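Coenzyme PQQ synthesis protein B (Methylobacterium extorquens, PDB 4Z7R) is a zinc-binding protein of the metallo-beta-lactamase fold that may help move pyrroloquinoline quinone or its precursor to the periplasm during biosynthesis of that cofactor. Local coordinates at residues A[213-218]-A[261-267]; A[219-225]-A[267-272]. All blocks are in the same frame, centred on the assembly; numbering follows the deposited sequence.

Contact 1. Residues A[213-218]-A[261-267]. With ZN (zinc ion), chain D.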
loop_
_atom_site.group_PDB
_atom_site.type_symbol
_atom_site.label_atom_id
_atom_site.label_comp_id
_atom_site.label_asym_id
_atom_site.label_seq_id
_atom_site.Cartn_x
_atom_site.Cartn_y
_atom_site.Cartn_z
ATOM N N LEU A 213 10.948 14.010 20.168
ATOM C CA LEU A 213 11.785 13.494 19.096
ATOM C C LEU A 213 11.261 12.142 18.628
ATOM O O LEU A 213 11.129 11.211 19.417
ATOM C CB LEU A 213 13.244 13.358 19.545
ATOM C CG LEU A 213 14.132 12.594 18.558
ATOM C CD1 LEU A 213 14.299 13.358 17.248
ATOM C CD2 LEU A 213 15.489 12.275 19.177
ATOM N N LEU A 214 10.945 12.048 17.343
ATOM C CA LEU A 214 10.592 10.771 16.744
ATOM C C LEU A 214 11.755 10.363 15.853
ATOM O O LEU A 214 12.055 11.035 14.864
ATOM C CB LEU A 214 9.282 10.864 15.959
ATOM C CG LEU A 214 7.972 10.688 16.741
ATOM C CD1 LEU A 214 7.859 11.638 17.934
ATOM C CD2 LEU A 214 6.783 10.857 15.810
ATOM N N PHE A 215 12.416 9.269 16.217
ATOM C CA PHE A 215 13.728 8.959 15.654
ATOM C C PHE A 215 13.875 7.520 15.153
ATOM O O PHE A 215 13.265 6.594 15.690
ATOM C CB PHE A 215 14.811 9.255 16.696
ATOM C CG PHE A 215 16.209 9.202 16.153
ATOM C CD1 PHE A 215 16.744 10.285 15.471
ATOM C CD2 PHE A 215 16.994 8.075 16.334
ATOM C CE1 PHE A 215 18.034 10.239 14.971
ATOM C CE2 PHE A 215 18.287 8.024 15.839
ATOM C CZ PHE A 215 18.806 9.109 15.156
ATOM N N ASP A 216 14.686 7.376 14.107
ATOM C CA ASP A 216 15.114 6.094 13.541
ATOM C C ASP A 216 15.347 5.044 14.624
ATOM O O ASP A 216 16.278 5.158 15.418
ATOM C CB ASP A 216 16.389 6.317 12.716
ATOM C CG ASP A 216 16.781 5.117 11.863
ATOM O OD1 ASP A 216 16.463 3.960 12.214
ATOM O OD2 ASP A 216 17.428 5.347 10.820
ATOM N N GLY A 217 14.499 4.020 14.633
ATOM C CA GLY A 217 14.649 2.898 15.542
ATOM C C GLY A 217 14.706 1.573 14.801
ATOM O O GLY A 217 14.255 0.548 15.311
ATOM N N THR A 218 15.251 1.604 13.590
ATOM C CA THR A 218 15.246 0.446 12.702
ATOM C C THR A 218 15.868 -0.802 13.330
ATOM O O THR A 218 15.274 -1.880 13.297
ATOM C CB THR A 218 15.985 0.758 11.387
ATOM O OG1 THR A 218 15.446 1.953 10.810
ATOM C CG2 THR A 218 15.832 -0.394 10.400
ATOM N N ARG A 261 11.074 11.085 24.037
ATOM C CA ARG A 261 11.848 10.314 23.071
ATOM C C ARG A 261 11.024 9.146 22.550
ATOM O O ARG A 261 10.562 8.315 23.329
ATOM C CB ARG A 261 13.145 9.791 23.699
ATOM C CG ARG A 261 14.185 10.851 24.037
ATOM C CD ARG A 261 15.258 10.272 24.954
ATOM N NE ARG A 261 16.471 11.088 25.009
ATOM C CZ ARG A 261 16.606 12.179 25.755
ATOM N NH1 ARG A 261 15.603 12.593 26.515
ATOM N NH2 ARG A 261 17.747 12.856 25.743
ATOM N N VAL A 262 10.824 9.095 21.237
ATOM C CA VAL A 262 10.026 8.035 20.629
ATOM C C VAL A 262 10.735 7.415 19.428
ATOM O O VAL A 262 11.159 8.121 18.514
ATOM C CB VAL A 262 8.641 8.550 20.168
ATOM C CG1 VAL A 262 7.801 7.397 19.626
ATOM C CG2 VAL A 262 7.919 9.258 21.305
ATOM N N PHE A 263 10.871 6.093 19.440
ATOM C CA PHE A 263 11.422 5.381 18.296
ATOM C C PHE A 263 10.334 5.073 17.280
ATOM O O PHE A 263 9.286 4.546 17.637
ATOM C CB PHE A 263 12.097 4.077 18.729
ATOM C CG PHE A 263 13.480 4.258 19.280
ATOM C CD1 PHE A 263 14.477 4.825 18.503
ATOM C CD2 PHE A 263 13.789 3.838 20.561
ATOM C CE1 PHE A 263 15.759 4.984 19.002
ATOM C CE2 PHE A 263 15.070 3.990 21.064
ATOM C CZ PHE A 263 16.053 4.567 20.284
ATOM N N VAL A 264 10.589 5.411 16.021
ATOM C CA VAL A 264 9.730 4.997 14.918
ATOM C C VAL A 264 10.576 4.272 13.875
ATOM O O VAL A 264 11.781 4.095 14.069
ATOM C CB VAL A 264 9.004 6.197 14.270
ATOM C CG1 VAL A 264 8.118 6.894 15.291
ATOM C CG2 VAL A 264 10.009 7.178 13.681
ATOM N N HIS A 265 9.945 3.854 12.779
ATOM C CA HIS A 265 10.637 3.181 11.681
ATOM C C HIS A 265 11.375 1.941 12.177
ATOM O O HIS A 265 12.535 1.719 11.834
ATOM C CB HIS A 265 11.614 4.143 10.993
ATOM C CG HIS A 265 12.090 3.674 9.654
ATOM N ND1 HIS A 265 13.155 2.812 9.502
ATOM C CD2 HIS A 265 11.654 3.959 8.405
ATOM C CE1 HIS A 265 13.349 2.580 8.217
ATOM N NE2 HIS A 265 12.451 3.264 7.529
ATOM N N ILE A 266 10.701 1.150 13.003
ATOM C CA ILE A 266 11.295 -0.043 13.598
ATOM C C ILE A 266 11.149 -1.271 12.698
ATOM O O ILE A 266 10.041 -1.630 12.308
ATOM C CB ILE A 266 10.663 -0.328 14.969
ATOM C CG1 ILE A 266 10.770 0.920 15.853
ATOM C CG2 ILE A 266 11.338 -1.514 15.629
ATOM C CD1 ILE A 266 9.786 0.953 16.994
ATOM N N ASN A 267 12.266 -1.919 12.373
ATOM C CA ASN A 267 12.216 -3.074 11.477
ATOM C C ASN A 267 11.609 -4.287 12.161
ATOM O O ASN A 267 11.681 -4.421 13.381
ATOM C CB ASN A 267 13.604 -3.427 10.946
ATOM C CG ASN A 267 13.544 -4.267 9.682
ATOM O OD1 ASN A 267 12.858 -3.910 8.728
ATOM N ND2 ASN A 267 14.246 -5.397 9.677
HETATM ZN ZN ZN D . 12.261 3.003 5.445
HETATM O O HOH W 1 13.075 0.891 5.314
HETATM O O HOH W 2 12.858 4.830 4.790
#

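Contact 2. Residues A[219-225]-A[267-272]. With ZN (zinc ion), chain C.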
loop_
_atom_site.group_PDB
_atom_site.type_symbol
_atom_site.label_atom_id
_atom_site.label_comp_id
_atom_site.label_asym_id
_atom_site.label_seq_id
_atom_site.Cartn_x
_atom_site.Cartn_y
_atom_site.Cartn_z
ATOM N N VAL A 219 17.062 -0.658 13.898
ATOM C CA VAL A 219 17.750 -1.803 14.493
ATOM C C VAL A 219 18.243 -1.526 15.913
ATOM O O VAL A 219 18.703 -0.428 16.230
ATOM C CB VAL A 219 18.949 -2.260 13.627
ATOM C CG1 VAL A 219 18.477 -2.698 12.248
ATOM C CG2 VAL A 219 20.003 -1.160 13.519
ATOM N N LEU A 220 18.130 -2.534 16.768
ATOM C CA LEU A 220 18.656 -2.457 18.124
ATOM C C LEU A 220 20.171 -2.597 18.108
ATOM O O LEU A 220 20.895 -1.756 18.641
ATOM C CB LEU A 220 18.051 -3.550 19.000
ATOM C CG LEU A 220 18.539 -3.547 20.448
ATOM C CD1 LEU A 220 17.960 -2.360 21.214
ATOM C CD2 LEU A 220 18.213 -4.857 21.131
ATOM N N GLU A 221 20.633 -3.687 17.503
ATOM C CA GLU A 221 22.051 -3.924 17.274
ATOM C C GLU A 221 22.342 -3.874 15.778
ATOM O O GLU A 221 21.448 -4.097 14.960
ATOM C CB GLU A 221 22.484 -5.276 17.853
ATOM C CG GLU A 221 22.111 -5.492 19.317
ATOM C CD GLU A 221 23.005 -4.724 20.275
ATOM O OE1 GLU A 221 24.009 -4.139 19.819
ATOM O OE2 GLU A 221 22.709 -4.710 21.488
ATOM N N ASP A 222 23.591 -3.581 15.427
ATOM C CA ASP A 222 24.021 -3.530 14.034
ATOM C C ASP A 222 23.697 -4.820 13.278
ATOM O O ASP A 222 23.480 -4.801 12.067
ATOM C CB ASP A 222 25.528 -3.254 13.964
ATOM C CG ASP A 222 25.991 -2.856 12.575
ATOM O OD1 ASP A 222 25.354 -1.987 11.945
ATOM O OD2 ASP A 222 26.999 -3.425 12.110
ATOM N N ASP A 223 23.652 -5.933 14.001
ATOM C CA ASP A 223 23.459 -7.243 13.385
ATOM C C ASP A 223 22.073 -7.851 13.638
ATOM O O ASP A 223 21.929 -9.071 13.663
ATOM C CB ASP A 223 24.556 -8.205 13.865
ATOM C CG ASP A 223 24.493 -8.476 15.360
ATOM O OD1 ASP A 223 23.759 -7.764 16.077
ATOM O OD2 ASP A 223 25.179 -9.407 15.825
ATOM N N ASP A 224 21.062 -7.003 13.829
ATOM C CA ASP A 224 19.690 -7.472 14.068
ATOM C C ASP A 224 19.210 -8.468 13.020
ATOM O O ASP A 224 18.653 -9.509 13.357
ATOM C CB ASP A 224 18.708 -6.297 14.112
ATOM C CG ASP A 224 18.583 -5.685 15.493
ATOM O OD1 ASP A 224 19.408 -6.004 16.374
ATOM O OD2 ASP A 224 17.649 -4.881 15.692
ATOM N N MET A 225 19.414 -8.137 11.749
ATOM C CA MET A 225 18.858 -8.937 10.666
ATOM C C MET A 225 19.597 -10.263 10.559
ATOM O O MET A 225 19.010 -11.293 10.229
ATOM C CB MET A 225 18.934 -8.176 9.345
ATOM C CG MET A 225 18.143 -6.881 9.334
ATOM S SD MET A 225 16.816 -6.896 8.121
ATOM C CE MET A 225 17.741 -7.148 6.607
ATOM N N ASN A 267 12.266 -1.919 12.373
ATOM C CA ASN A 267 12.216 -3.074 11.477
ATOM C C ASN A 267 11.609 -4.287 12.161
ATOM O O ASN A 267 11.681 -4.421 13.381
ATOM C CB ASN A 267 13.604 -3.427 10.946
ATOM C CG ASN A 267 13.544 -4.267 9.682
ATOM O OD1 ASN A 267 12.858 -3.910 8.728
ATOM N ND2 ASN A 267 14.246 -5.397 9.677
ATOM N N ASN A 268 11.023 -5.176 11.366
ATOM C CA ASN A 268 10.367 -6.364 11.898
ATOM C C ASN A 268 11.312 -7.256 12.700
ATOM O O ASN A 268 10.869 -8.091 13.478
ATOM C CB ASN A 268 9.734 -7.175 10.763
ATOM C CG ASN A 268 10.765 -7.806 9.847
ATOM O OD1 ASN A 268 11.265 -8.901 10.117
ATOM N ND2 ASN A 268 11.087 -7.120 8.756
ATOM N N THR A 269 12.615 -7.079 12.499
ATOM C CA THR A 269 13.623 -7.890 13.175
ATOM C C THR A 269 14.076 -7.316 14.521
ATOM O O THR A 269 14.959 -7.872 15.171
ATOM C CB THR A 269 14.864 -8.060 12.287
ATOM O OG1 THR A 269 15.332 -6.767 11.884
ATOM C CG2 THR A 269 14.521 -8.866 11.044
ATOM N N ASN A 270 13.470 -6.215 14.945
ATOM C CA ASN A 270 13.902 -5.554 16.174
ATOM C C ASN A 270 13.138 -6.078 17.388
ATOM O O ASN A 270 11.918 -5.951 17.456
ATOM C CB ASN A 270 13.731 -4.039 16.047
ATOM C CG ASN A 270 14.453 -3.267 17.140
ATOM O OD1 ASN A 270 14.580 -3.735 18.271
ATOM N ND2 ASN A 270 14.935 -2.077 16.802
ATOM N N PRO A 271 13.864 -6.657 18.358
ATOM C CA PRO A 271 13.240 -7.287 19.533
ATOM C C PRO A 271 12.503 -6.321 20.468
ATOM O O PRO A 271 11.793 -6.792 21.358
ATOM C CB PRO A 271 14.421 -7.943 20.267
ATOM C CG PRO A 271 15.654 -7.375 19.673
ATOM C CD PRO A 271 15.324 -6.846 18.315
ATOM N N VAL A 272 12.652 -5.010 20.289
ATOM C CA VAL A 272 11.849 -4.077 21.082
ATOM C C VAL A 272 10.378 -4.177 20.682
ATOM O O VAL A 272 9.501 -3.721 21.413
ATOM C CB VAL A 272 12.317 -2.609 20.936
ATOM C CG1 VAL A 272 13.794 -2.476 21.286
ATOM C CG2 VAL A 272 12.032 -2.082 19.534
HETATM ZN ZN ZN C . 10.362 -10.769 10.340
HETATM O O HOH W 3 15.892 -4.776 13.479
HETATM O O HOH W 4 17.170 -9.406 15.548
#

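Contact 1. Residues A[213-218]-A[261-267]
His265 and Thr218 meet where two parallel strands of a metallo-beta-lactamase fold run out into a zinc site. NE2 of the imidazole binds zinc at 2.1 Å, a metal shared with Asp92 and two waters. ND1, across the ring, donates to Thr218 OG1 (2.8 Å), which lies near the ring plane; with CG anti to the backbone N (chi1 -164°), the ring is held at both nitrogens, which should fix its rotation. The hydroxyl in turn donates to Asp216 OD1 (2.7 Å), and that oxygen also takes Thr218 N at 3.0 Å, closing an Asx turn. OD2 of the same carboxylate accepts from Cys196 N and bonds His240 ND1. Thr218 is thus the second-shell residue that positions the zinc ligand, held from behind by Asp216. Backbone groups are paired from Val262 N with Leu213 O (2.8 Å) through Gly217 N with Val264 O, and Asn267 N reaches Thr218 O on a lone pair. Leu214 and Val262 share the face opposite Phe215 and Phe263, with Val264 CG1 close to Leu214 CG. Strands 188-193 and 288-290 flank the pair on either side; Trp288 stacks on Phe263, and Ser249 of helix 249-252 touches both phenylalanines.

Contact 2. Residues A[219-225]-A[267-272]
Leu220 reaches the loop 267-272 with both methyls, CD2 resting 3.9 Å from Pro271 CG and CD1 near Val272 CG1. With CG anti to the backbone N (chi1 -180°), the branch extends over these two residues. Asn270 ND2 lies 3.2 Å from Leu220 N, two donors that do not bond, and makes a weak hydrogen bond to Gly217 O. At the other end Met225 crosses Asn267 at about a right angle, its SD 3.4 Å from Asn267 ND2; a bend at chi2 (-117°) brings the sulfur round to the amide. Between these ends water joins the segments. One molecule donates to Asp224 OD2 (2.8 Å) and accepts from Thr269 OG1 (2.6 Å); another donates to both Asp224 O and Thr269 O. In this metallo-beta-lactamase fold the loop after strand 260-264 also carries a second zinc site: Asn268 OD1 binds the metal at 2.1 Å, with Cys19, Cys21 and Cys24 as the other ligands. Within its own segment, Asp224 takes Leu220 N on OD2 and Glu221 N on OD1, each from above the carboxylate plane; a type I turn brings Glu221 and Asp224 together. Asn267 ND2 donates to Thr269 OG1 (2.8 Å) within a second type I turn, and Asn270 OD1 accepts from Val272 N in an Asx turn. Farther out, Glu279 and Val283 of helix 278-285 pack against Leu220.

Overall arrangement
From the N terminus, the chain first lays down the Cys19, Cys21 and Cys24 zinc ligands and later Asp92, and both metal sites await residues from near its far end. Strand 212-216 then leads through 217-218 into the turn and helix 224-228. After the intervening helices, strand 260-264 returns alongside: contact 1 closes a loop of 42 residues, contact 2 one of 41. Their segments alternate along the chain, so the two closures cross rather than nest. Asn267 belongs to both, and the weak hydrogen bond between Gly217 O and Asn270 ND2 joins them. Together they tie two neighbouring parallel strands of one sheet to helix 224-228 and link the surroundings of the two zinc ions.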